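Local coordinates for putative gdp-fucose protein o-fucosyltransferase 1 (Caenorhabditis elegans, PDB 3ZY2), which belongs to the GDP-fucose protein O-fucosyltransferase family, which has the GT-B fold, and has guanosine-5'-diphosphate bound in the model, at residues 9-14 with 32-37; 95-100 with 164-169. One frame throughout, in Å; residues are numbered along the deposited sequence.

Interaction 1 of 2, residues 9-14 with 32-37; sequences GYIVFC and AFAKAL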
ATOM      1  N   GLY A   9       1.907  -6.425  24.973  1.00 27.95           N
ATOM      2  CA  GLY A   9       2.108  -7.138  23.721  1.00 25.86           C
ATOM      3  C   GLY A   9       3.328  -6.688  22.941  1.00 24.26           C
ATOM      4  O   GLY A   9       4.188  -5.942  23.456  1.00 24.36           O
ATOM      5  N   TYR A  10       3.383  -7.151  21.697  1.00 22.91           N
ATOM      6  CA  TYR A  10       4.575  -7.031  20.841  1.00 21.36           C
ATOM      7  C   TYR A  10       4.265  -6.497  19.457  1.00 20.64           C
ATOM      8  O   TYR A  10       3.134  -6.586  18.966  1.00 20.49           O
ATOM      9  CB  TYR A  10       5.262  -8.402  20.687  1.00 21.31           C
ATOM     10  CG  TYR A  10       5.747  -8.922  22.003  1.00 21.70           C
ATOM     11  CD1 TYR A  10       4.873  -9.607  22.871  1.00 22.15           C
ATOM     12  CD2 TYR A  10       7.060  -8.703  22.423  1.00 20.80           C
ATOM     13  CE1 TYR A  10       5.310 -10.060  24.104  1.00 25.89           C
ATOM     14  CE2 TYR A  10       7.492  -9.153  23.654  1.00 23.14           C
ATOM     15  CZ  TYR A  10       6.615  -9.829  24.485  1.00 23.87           C
ATOM     16  OH  TYR A  10       7.090 -10.261  25.696  1.00 26.99           O
ATOM     17  N   ILE A  11       5.298  -5.952  18.824  1.00 19.08           N
ATOM     18  CA  ILE A  11       5.275  -5.624  17.405  1.00 17.79           C
ATOM     19  C   ILE A  11       6.418  -6.369  16.746  1.00 17.25           C
ATOM     20  O   ILE A  11       7.536  -6.335  17.258  1.00 16.80           O
ATOM     21  CB  ILE A  11       5.454  -4.104  17.165  1.00 17.26           C
ATOM     22  CG1 ILE A  11       4.230  -3.327  17.635  1.00 18.54           C
ATOM     23  CG2 ILE A  11       5.733  -3.788  15.688  1.00 17.57           C
ATOM     24  CD1 ILE A  11       4.549  -1.867  17.930  1.00 20.12           C
ATOM     25  N   VAL A  12       6.141  -7.011  15.621  1.00 16.63           N
ATOM     26  CA  VAL A  12       7.189  -7.666  14.811  1.00 16.83           C
ATOM     27  C   VAL A  12       6.967  -7.256  13.367  1.00 16.70           C
ATOM     28  O   VAL A  12       5.816  -7.071  12.936  1.00 16.67           O
ATOM     29  CB  VAL A  12       7.207  -9.218  14.997  1.00 17.66           C
ATOM     30  CG1 VAL A  12       5.884  -9.875  14.564  1.00 18.70           C
ATOM     31  CG2 VAL A  12       8.410  -9.836  14.264  1.00 17.97           C
ATOM     32  N   PHE A  13       8.052  -7.050  12.628  1.00 16.66           N
ATOM     33  CA  PHE A  13       7.924  -6.571  11.246  1.00 16.84           C
ATOM     34  C   PHE A  13       9.086  -7.018  10.396  1.00 17.03           C
ATOM     35  O   PHE A  13      10.167  -7.363  10.921  1.00 15.86           O
ATOM     36  CB  PHE A  13       7.790  -5.026  11.190  1.00 16.88           C
ATOM     37  CG  PHE A  13       9.107  -4.299  11.329  1.00 16.61           C
ATOM     38  CD1 PHE A  13       9.738  -4.204  12.566  1.00 16.20           C
ATOM     39  CD2 PHE A  13       9.715  -3.736  10.193  1.00 16.61           C
ATOM     40  CE1 PHE A  13      10.980  -3.554  12.681  1.00 17.89           C
ATOM     41  CE2 PHE A  13      10.969  -3.087  10.298  1.00 16.38           C
ATOM     42  CZ  PHE A  13      11.582  -3.000  11.543  1.00 17.28           C
ATOM     43  N   CYS A  14       8.847  -6.999   9.088  1.00 17.79           N
ATOM     44  CA  CYS A  14       9.886  -7.186   8.084  1.00 18.12           C
ATOM     45  C   CYS A  14      10.349  -5.837   7.548  1.00 17.58           C
ATOM     46  O   CYS A  14       9.502  -5.056   7.079  1.00 17.58           O
ATOM     47  CB  CYS A  14       9.374  -8.006   6.906  1.00 19.16           C
ATOM     48  SG  CYS A  14      10.699  -8.270   5.696  1.00 20.67           S
ATOM     49  N   ALA A  32      10.087   4.493  16.871  1.00 15.46           N
ATOM     50  CA  ALA A  32       9.221   5.568  17.394  1.00 16.09           C
ATOM     51  C   ALA A  32       7.772   5.084  17.534  1.00 17.32           C
ATOM     52  O   ALA A  32       7.094   5.360  18.549  1.00 18.78           O
ATOM     53  CB  ALA A  32       9.315   6.780  16.512  1.00 16.02           C
ATOM     54  N   PHE A  33       7.307   4.354  16.516  1.00 16.41           N
ATOM     55  CA  PHE A  33       5.961   3.779  16.515  1.00 18.57           C
ATOM     56  C   PHE A  33       5.728   2.831  17.696  1.00 19.11           C
ATOM     57  O   PHE A  33       4.698   2.931  18.387  1.00 20.53           O
ATOM     58  CB  PHE A  33       5.746   3.081  15.171  1.00 17.32           C
ATOM     59  CG  PHE A  33       4.417   2.355  15.041  1.00 19.60           C
ATOM     60  CD1 PHE A  33       3.231   3.071  14.897  1.00 22.85           C
ATOM     61  CD2 PHE A  33       4.363   0.963  15.000  1.00 21.40           C
ATOM     62  CE1 PHE A  33       2.008   2.405  14.745  1.00 23.80           C
ATOM     63  CE2 PHE A  33       3.127   0.289  14.846  1.00 23.76           C
ATOM     64  CZ  PHE A  33       1.965   1.020  14.710  1.00 23.95           C
ATOM     65  N   ALA A  34       6.680   1.927  17.951  1.00 19.48           N
ATOM     66  CA  ALA A  34       6.569   0.958  19.047  1.00 20.21           C
ATOM     67  C   ALA A  34       6.524   1.666  20.397  1.00 21.50           C
ATOM     68  O   ALA A  34       5.732   1.296  21.266  1.00 22.33           O
ATOM     69  CB  ALA A  34       7.717  -0.056  19.015  1.00 19.38           C
ATOM     70  N   LYS A  35       7.361   2.688  20.570  1.00 21.44           N
ATOM     71  CA  LYS A  35       7.392   3.433  21.824  1.00 22.66           C
ATOM     72  C   LYS A  35       6.050   4.123  22.029  1.00 23.81           C
ATOM     73  O   LYS A  35       5.503   4.101  23.145  1.00 25.57           O
ATOM     74  CB  LYS A  35       8.537   4.448  21.839  1.00 21.73           C
ATOM     75  CG  LYS A  35       8.696   5.177  23.200  1.00 23.56           C
ATOM     76  CD  LYS A  35       9.882   6.108  23.152  1.00 25.07           C
ATOM     77  CE  LYS A  35      10.261   6.626  24.535  1.00 28.60           C
ATOM     78  NZ  LYS A  35      11.673   7.096  24.526  1.00 31.10           N
ATOM     79  N   ALA A  36       5.516   4.708  20.958  1.00 23.33           N
ATOM     80  CA  ALA A  36       4.225   5.419  21.058  1.00 24.99           C
ATOM     81  C   ALA A  36       3.076   4.469  21.387  1.00 25.93           C
ATOM     82  O   ALA A  36       2.179   4.837  22.164  1.00 27.00           O
ATOM     83  CB  ALA A  36       3.944   6.201  19.787  1.00 24.54           C
ATOM     84  N   LEU A  37       3.099   3.260  20.820  1.00 25.48           N
ATOM     85  CA  LEU A  37       2.073   2.252  21.116  1.00 26.67           C
ATOM     86  C   LEU A  37       2.252   1.541  22.462  1.00 27.19           C
ATOM     87  O   LEU A  37       1.357   0.800  22.907  1.00 27.85           O
ATOM     88  CB  LEU A  37       1.962   1.204  20.007  1.00 25.90           C
ATOM     89  CG  LEU A  37       1.114   1.495  18.774  1.00 27.52           C
ATOM     90  CD1 LEU A  37       0.782   0.202  18.028  1.00 29.03           C
ATOM     91  CD2 LEU A  37      -0.149   2.236  19.148  1.00 29.86           C
TER

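Interaction 2 of 2, residues 95-100 with 164-169; sequences KAFCWT and EEYPVL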
ATOM      1  N   LYS A  95      -1.972 -13.240  12.756  1.00 25.06           N
ATOM      2  CA  LYS A  95      -2.609 -12.363  11.774  1.00 25.60           C
ATOM      3  C   LYS A  95      -1.612 -11.375  11.167  1.00 24.81           C
ATOM      4  O   LYS A  95      -0.708 -10.871  11.854  1.00 24.39           O
ATOM      5  CB  LYS A  95      -3.797 -11.634  12.416  1.00 25.93           C
ATOM      6  CG  LYS A  95      -4.946 -12.564  12.894  1.00 29.62           C
ATOM      7  CD  LYS A  95      -6.274 -11.830  12.848  1.00 35.21           C
ATOM      8  CE  LYS A  95      -7.483 -12.762  12.895  1.00 38.73           C
ATOM      9  NZ  LYS A  95      -7.647 -13.393  14.237  1.00 40.44           N
ATOM     10  N   ALA A  96      -1.755 -11.135   9.865  1.00 24.66           N
ATOM     11  CA  ALA A  96      -0.956 -10.129   9.179  1.00 24.39           C
ATOM     12  C   ALA A  96      -1.675  -8.792   9.252  1.00 24.62           C
ATOM     13  O   ALA A  96      -2.903  -8.724   9.096  1.00 25.06           O
ATOM     14  CB  ALA A  96      -0.742 -10.522   7.738  1.00 24.41           C
ATOM     15  N   PHE A  97      -0.904  -7.739   9.476  1.00 24.32           N
ATOM     16  CA  PHE A  97      -1.434  -6.388   9.576  1.00 24.60           C
ATOM     17  C   PHE A  97      -1.005  -5.599   8.366  1.00 25.11           C
ATOM     18  O   PHE A  97       0.173  -5.594   7.999  1.00 24.78           O
ATOM     19  CB  PHE A  97      -0.951  -5.695  10.854  1.00 24.26           C
ATOM     20  CG  PHE A  97      -1.661  -6.146  12.091  1.00 23.85           C
ATOM     21  CD1 PHE A  97      -1.537  -7.465  12.537  1.00 22.62           C
ATOM     22  CD2 PHE A  97      -2.491  -5.268  12.799  1.00 22.05           C
ATOM     23  CE1 PHE A  97      -2.196  -7.896  13.676  1.00 24.06           C
ATOM     24  CE2 PHE A  97      -3.148  -5.705  13.959  1.00 23.63           C
ATOM     25  CZ  PHE A  97      -3.004  -7.015  14.386  1.00 23.93           C
ATOM     26  N   CYS A  98      -1.971  -4.922   7.746  1.00 26.64           N
ATOM     27  CA  CYS A  98      -1.669  -4.031   6.636  1.00 27.25           C
ATOM     28  C   CYS A  98      -2.669  -2.872   6.564  1.00 28.03           C
ATOM     29  O   CYS A  98      -3.654  -2.851   7.298  1.00 28.43           O
ATOM     30  CB  CYS A  98      -1.617  -4.814   5.325  1.00 27.77           C
ATOM     31  SG  CYS A  98      -3.201  -5.480   4.853  1.00 28.36           S
ATOM     32  N   TRP A  99      -2.382  -1.899   5.704  1.00 29.61           N
ATOM     33  CA  TRP A  99      -3.175  -0.668   5.635  1.00 31.21           C
ATOM     34  C   TRP A  99      -4.631  -0.949   5.269  1.00 31.52           C
ATOM     35  O   TRP A  99      -5.568  -0.501   5.942  1.00 31.79           O
ATOM     36  CB  TRP A  99      -2.561   0.302   4.620  1.00 32.31           C
ATOM     37  CG  TRP A  99      -2.978   1.732   4.841  1.00 36.74           C
ATOM     38  CD1 TRP A  99      -4.158   2.319   4.468  1.00 40.61           C
ATOM     39  CD2 TRP A  99      -2.215   2.750   5.504  1.00 40.23           C
ATOM     40  NE1 TRP A  99      -4.171   3.644   4.854  1.00 42.97           N
ATOM     41  CE2 TRP A  99      -2.992   3.930   5.495  1.00 42.14           C
ATOM     42  CE3 TRP A  99      -0.944   2.781   6.098  1.00 40.77           C
ATOM     43  CZ2 TRP A  99      -2.546   5.127   6.075  1.00 44.38           C
ATOM     44  CZ3 TRP A  99      -0.497   3.974   6.665  1.00 42.46           C
ATOM     45  CH2 TRP A  99      -1.298   5.130   6.644  1.00 43.76           C
ATOM     46  N   THR A 100      -4.798  -1.726   4.206  1.00 31.49           N
ATOM     47  CA  THR A 100      -6.093  -1.975   3.598  1.00 32.21           C
ATOM     48  C   THR A 100      -5.967  -3.206   2.700  1.00 31.90           C
ATOM     49  O   THR A 100      -4.838  -3.584   2.340  1.00 31.79           O
ATOM     50  CB  THR A 100      -6.527  -0.743   2.765  1.00 32.41           C
ATOM     51  OG1 THR A 100      -7.902  -0.872   2.388  1.00 33.79           O
ATOM     52  CG2 THR A 100      -5.641  -0.579   1.522  1.00 32.36           C
ATOM     53  N   GLU A 164      -4.968  -8.537  24.756  1.00 38.66           N
ATOM     54  CA  GLU A 164      -5.466  -9.887  25.029  1.00 39.40           C
ATOM     55  C   GLU A 164      -5.764 -10.706  23.760  1.00 38.41           C
ATOM     56  O   GLU A 164      -5.335 -11.865  23.650  1.00 38.93           O
ATOM     57  CB  GLU A 164      -6.686  -9.843  25.964  1.00 41.01           C
ATOM     58  CG  GLU A 164      -7.320 -11.210  26.275  1.00 43.99           C
ATOM     59  CD  GLU A 164      -6.626 -11.994  27.389  1.00 47.32           C
ATOM     60  OE1 GLU A 164      -5.388 -11.889  27.559  1.00 48.16           O
ATOM     61  OE2 GLU A 164      -7.337 -12.736  28.108  1.00 49.43           O
ATOM     62  N   GLU A 165      -6.491 -10.107  22.817  1.00 36.70           N
ATOM     63  CA  GLU A 165      -6.778 -10.759  21.541  1.00 35.39           C
ATOM     64  C   GLU A 165      -5.638 -10.586  20.538  1.00 33.41           C
ATOM     65  O   GLU A 165      -5.416 -11.475  19.696  1.00 32.79           O
ATOM     66  CB  GLU A 165      -8.088 -10.245  20.937  1.00 35.75           C
ATOM     67  CG  GLU A 165      -8.502 -10.922  19.607  1.00 35.43           C
ATOM     68  CD  GLU A 165      -8.733 -12.437  19.714  1.00 37.53           C
ATOM     69  OE1 GLU A 165      -9.204 -12.911  20.772  1.00 39.31           O
ATOM     70  OE2 GLU A 165      -8.435 -13.159  18.734  1.00 36.91           O
ATOM     71  N   TYR A 166      -4.922  -9.457  20.638  1.00 31.95           N
ATOM     72  CA  TYR A 166      -3.826  -9.113  19.706  1.00 29.82           C
ATOM     73  C   TYR A 166      -2.492  -8.938  20.435  1.00 28.46           C
ATOM     74  O   TYR A 166      -1.975  -7.814  20.562  1.00 27.99           O
ATOM     75  CB  TYR A 166      -4.154  -7.857  18.893  1.00 29.46           C
ATOM     76  CG  TYR A 166      -5.443  -7.966  18.133  1.00 29.53           C
ATOM     77  CD1 TYR A 166      -5.496  -8.660  16.927  1.00 27.34           C
ATOM     78  CD2 TYR A 166      -6.617  -7.390  18.625  1.00 30.21           C
ATOM     79  CE1 TYR A 166      -6.681  -8.789  16.226  1.00 29.02           C
ATOM     80  CE2 TYR A 166      -7.808  -7.501  17.928  1.00 30.51           C
ATOM     81  CZ  TYR A 166      -7.835  -8.194  16.725  1.00 29.01           C
ATOM     82  OH  TYR A 166      -9.023  -8.311  16.048  1.00 29.15           O
ATOM     83  N   PRO A 167      -1.919 -10.054  20.915  1.00 28.40           N
ATOM     84  CA  PRO A 167      -0.670  -9.980  21.661  1.00 27.05           C
ATOM     85  C   PRO A 167       0.496  -9.530  20.781  1.00 25.30           C
ATOM     86  O   PRO A 167       1.470  -8.966  21.294  1.00 24.75           O
ATOM     87  CB  PRO A 167      -0.455 -11.420  22.141  1.00 27.79           C
ATOM     88  CG  PRO A 167      -1.316 -12.264  21.275  1.00 28.15           C
ATOM     89  CD  PRO A 167      -2.479 -11.421  20.909  1.00 28.73           C
ATOM     90  N   VAL A 168       0.392  -9.798  19.482  1.00 23.21           N
ATOM     91  CA  VAL A 168       1.473  -9.481  18.542  1.00 21.92           C
ATOM     92  C   VAL A 168       0.906  -8.799  17.303  1.00 21.51           C
ATOM     93  O   VAL A 168       0.100  -9.382  16.585  1.00 22.15           O
ATOM     94  CB  VAL A 168       2.293 -10.737  18.113  1.00 20.30           C
ATOM     95  CG1 VAL A 168       3.375 -10.327  17.071  1.00 20.51           C
ATOM     96  CG2 VAL A 168       2.937 -11.433  19.318  1.00 22.41           C
ATOM     97  N   LEU A 169       1.334  -7.567  17.030  1.00 21.32           N
ATOM     98  CA  LEU A 169       1.005  -6.927  15.770  1.00 21.70           C
ATOM     99  C   LEU A 169       2.128  -7.268  14.810  1.00 20.87           C
ATOM    100  O   LEU A 169       3.287  -6.969  15.097  1.00 20.65           O
ATOM    101  CB  LEU A 169       0.907  -5.400  15.933  1.00 21.91           C
ATOM    102  CG  LEU A 169      -0.314  -4.651  16.475  1.00 26.80           C
ATOM    103  CD1 LEU A 169      -1.322  -5.498  17.280  1.00 25.61           C
ATOM    104  CD2 LEU A 169       0.099  -3.427  17.258  1.00 24.40           C
TER
HETATM  105  O   HOH W   1      -0.690 -11.198  14.624  1.00 22.88           O

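Interaction 1 of 2, residues 9-14 with 32-37
Ile11 meets Phe33, Ala34 and Leu37 through a single atom, its CD1 methyl. The contact is small and wholly apolar, burying 130 Å² in all. The strand 10-13 and the helix segment 32-37 run nearly antiparallel, at 161°, with their axes 9.6 Å apart. Ile11 CA and Ala34 CA are the nearest pair of CA atoms, at 6.9 Å.

The tightest packing is against the helix backbone. Ile11 CD1 lies 3.6 Å from Ala34 CA and 3.8 Å from Ala34 CB. The short alanine side chain lets the methyl come this close to the helix. The torsions of Ile11 explain the reach. CG1 stands anti to the carbonyl carbon (chi1 -69°), and CD1 extends from it in a roughly trans chain toward the helix.

Two larger side chains meet the same methyl. The Phe33 ring approaches obliquely, with CE2 4.0 Å from Ile11 CD1. The CD1 branch of Leu37 is a looser neighbour, 4.3 Å from Ile11 CD1. Phe33 and Leu37 are one helical turn apart, joined by the backbone bond from Leu37 N to Phe33 O. Leu37 CG also lies above one face of the Phe33 ring, toward its rim, so the two side chains pack on each other as well as on Ile11.

The contact belongs to the beta-alpha-beta unit formed by strand 10-13, helix 20-37 and strand 40-42. Ile11 is hydrogen-bonded through its backbone to Thr40 and Val42 of the adjoining parallel strand, and Leu41 of that strand touches both Ile11 and Ala34. Strand 168-171 flanks strand 10-13 on its other edge, where Phe171 packs on Ile11. Helix 20-37 thus covers one face of the parallel sheet.

Interaction 2 of 2, residues 95-100 with 164-169
The backbones of 95-100 and 164-169 come nearest at Phe97 and Leu169, whose CA atoms are 6.7 Å apart. One water bridges the two segments next to this point, donating to Lys95 O and to Val168 O at 2.8 Å each. It so links two carbonyls that cannot bond to each other.

Phe97 carries the side-chain contact. Leu169 lies over one face of its ring. Leu169 CA makes a CH-pi contact with the Phe97 ring, 4.2 Å from its centroid and 21° off the normal. Leu169 CD1 adds a contact of 3.7 Å to Phe97 CZ. Tyr166 comes instead at the edge of the Phe97 ring, with CD1 3.9 Å from Phe97 CZ. The Phe97 ring is directed here by its first torsion, with CG anti to the carbonyl carbon (chi1 -77°).

Outside the pair, Phe161 meets both aromatic rings edge-to-face. The hydroxyl of Tyr166 is hydrogen-bonded to Glu137 and to Thr235 of the second subunit. Lys95 NZ and Glu165 OE2 are opposite charges 4.6 Å apart, beyond a salt bridge; Lys95 NZ makes its salt bridge with Asp232 of the second subunit.

Strands 95-98 and 168-171 are neighbours in a parallel sheet, joined further along by backbone bonding between Phe97 and Ala170. Such a sheet with helices packed against it is characteristic of the Rossmann-like domains of the GT-B fold.

How the interactions relate
Interactions 1 and 2 share one parallel sheet, and their centres are about 11 Å apart. Strands 10-13 and 168-171 are adjacent in it, with probable hydrogen bonds from Tyr10 N to Pro167 O (2.7 Å) and from Leu169 N to Tyr10 O (2.8 Å). Side chains also meet: Leu37 of interaction 1 packs on Leu169 of interaction 2, and Val12 on Val168. Both contacts are buried, but their settings differ. Interaction 1 joins strand to helix by aliphatic and aromatic packing alone. Interaction 2 joins neighbouring strands and adds a water bridge. Lys95 and Tyr166 also reach the second subunit, whereas no other chain of the assembly touches the segments of interaction 1.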